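Local coordinates for protein cytochrome c XoxG (Methylobacterium extorquens, PDB 6ONQ) that binds one heme c covalently and probably carries electrons in lanthanide-dependent methanol oxidation, at residues 169-172 and 173-176. Residues are numbered along the deposited sequence; the frame is centred on the assembly and turned at random.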
loop_
_atom_site.group_PDB
_atom_site.type_symbol
_atom_site.label_atom_id
_atom_site.label_comp_id
_atom_site.label_asym_id
_atom_site.label_seq_id
_atom_site.Cartn_x
_atom_site.Cartn_y
_atom_site.Cartn_z
ATOM N N GLY A 169 -7.513 -7.981 0.191
ATOM C CA GLY A 169 -8.728 -7.896 0.971
ATOM C C GLY A 169 -8.501 -7.784 2.462
ATOM O O GLY A 169 -9.438 -7.988 3.237
ATOM N N ALA A 170 -7.273 -7.478 2.892
ATOM C CA ALA A 170 -6.969 -7.327 4.313
ATOM C C ALA A 170 -7.400 -5.981 4.866
ATOM O O ALA A 170 -7.404 -5.798 6.089
ATOM C CB ALA A 170 -5.470 -7.510 4.567
ATOM N N TRP A 171 -7.728 -5.034 3.998
ATOM C CA TRP A 171 -8.294 -3.765 4.406
ATOM C C TRP A 171 -9.456 -3.465 3.484
ATOM O O TRP A 171 -9.379 -3.726 2.281
ATOM C CB TRP A 171 -7.277 -2.623 4.351
ATOM C CG TRP A 171 -7.844 -1.342 4.889
ATOM C CD1 TRP A 171 -8.220 -0.245 4.170
ATOM C CD2 TRP A 171 -8.126 -1.036 6.260
ATOM N NE1 TRP A 171 -8.707 0.724 5.009
ATOM C CE2 TRP A 171 -8.661 0.262 6.297
ATOM C CE3 TRP A 171 -7.976 -1.735 7.461
ATOM C CZ2 TRP A 171 -9.047 0.873 7.481
ATOM C CZ3 TRP A 171 -8.358 -1.122 8.637
ATOM C CH2 TRP A 171 -8.882 0.170 8.638
ATOM N N GLY A 172 -10.525 -2.928 4.048
ATOM C CA GLY A 172 -11.716 -2.601 3.294
ATOM C C GLY A 172 -11.668 -1.220 2.685
ATOM O O GLY A 172 -10.601 -0.674 2.386
ATOM N N ARG A 173 -12.846 -0.642 2.495
ATOM C CA ARG A 173 -12.951 0.691 1.901
ATOM C C ARG A 173 -13.241 1.752 2.950
ATOM O O ARG A 173 -14.104 2.613 2.778
ATOM C CB ARG A 173 -14.010 0.706 0.811
ATOM C CG ARG A 173 -13.914 -0.445 -0.153
ATOM C CD ARG A 173 -14.898 -0.233 -1.270
ATOM N NE ARG A 173 -15.247 1.178 -1.359
ATOM C CZ ARG A 173 -16.120 1.679 -2.224
ATOM N NH1 ARG A 173 -16.740 0.874 -3.082
ATOM N NH2 ARG A 173 -16.374 2.982 -2.224
ATOM N N ALA A 174 -12.503 1.704 4.047
ATOM C CA ALA A 174 -12.636 2.660 5.130
ATOM C C ALA A 174 -11.375 3.505 5.233
ATOM O O ALA A 174 -10.348 3.213 4.620
ATOM C CB ALA A 174 -12.909 1.935 6.450
ATOM N N ARG A 175 -11.470 4.572 6.010
ATOM C CA ARG A 175 -10.208 5.228 6.324
ATOM C C ARG A 175 -9.598 4.585 7.569
ATOM O O ARG A 175 -10.324 4.259 8.516
ATOM C CB ARG A 175 -10.428 6.722 6.554
ATOM C CG ARG A 175 -9.270 7.459 7.203
ATOM C CD ARG A 175 -9.683 8.866 7.587
ATOM N NE ARG A 175 -9.615 9.796 6.461
ATOM C CZ ARG A 175 -8.530 10.495 6.134
ATOM N NH1 ARG A 175 -7.409 10.372 6.844
ATOM N NH2 ARG A 175 -8.563 11.317 5.094
ATOM N N PRO A 176 -8.286 4.347 7.598
ATOM C CA PRO A 176 -7.680 3.734 8.789
ATOM C C PRO A 176 -7.809 4.644 10.002
ATOM O O PRO A 176 -7.506 5.837 9.931
ATOM C CB PRO A 176 -6.215 3.530 8.380
ATOM C CG PRO A 176 -6.236 3.504 6.892
ATOM C CD PRO A 176 -7.321 4.463 6.491
#
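From Trp-171 to Pro-176 the backbone bends round the indole of Trp-171 in one continuous loop, with no regular helix or strand. Behind it, Gly-169 closes helix 156-167 in a Schellman motif, with positive phi and two bonds back into the last turn. Trp-171 is then extended, and a backbone hydrogen bond with Ala-165 and one from Arg-166 NH1 to Trp-171 O tie the start of the loop to that helix.

Across the bend, Trp-171 NE1 donates to Ala-174 O at 3.0 Å, with an N-H...O angle of 157°. The acceptor lies close to the indole plane, whereas the donor stands 46° out of the carbonyl plane and thus misses the lone-pair directions. CG of Trp-171 lies beside its own carbonyl carbon (chi1 -175°), and the indole edge that carries NE1 and CZ2 meets Ala-174 and Pro-176. Its CZ2 reaches Pro-176 CA at 3.4 Å and Pro-176 CG at 3.9 Å, the proline meeting the ring obliquely; the methyl CB of Ala-174 approaches the same CZ2 at 4.1 Å. A leucine in place of Trp-171 would probably leave Ala-174 O without its indole donor and open a gap beside Pro-176. The CB of Arg-173 touches Gly-172 C, but its guanidinium lies far from the indole, and its NE makes a long, weak ion pair with Asp-102.

Trp-171 and Pro-176 are both buried and both touch Val-80; Trp-171 also packs on Tyr-162, and Pro-176 on Tyr-85 and Tyr-88. This is local loop packing away from the heme site: an indole-to-backbone hydrogen bond spans the turn in the loop between helices 156-167 and 184-193, which packs against strand 79-80 and helix 82-94.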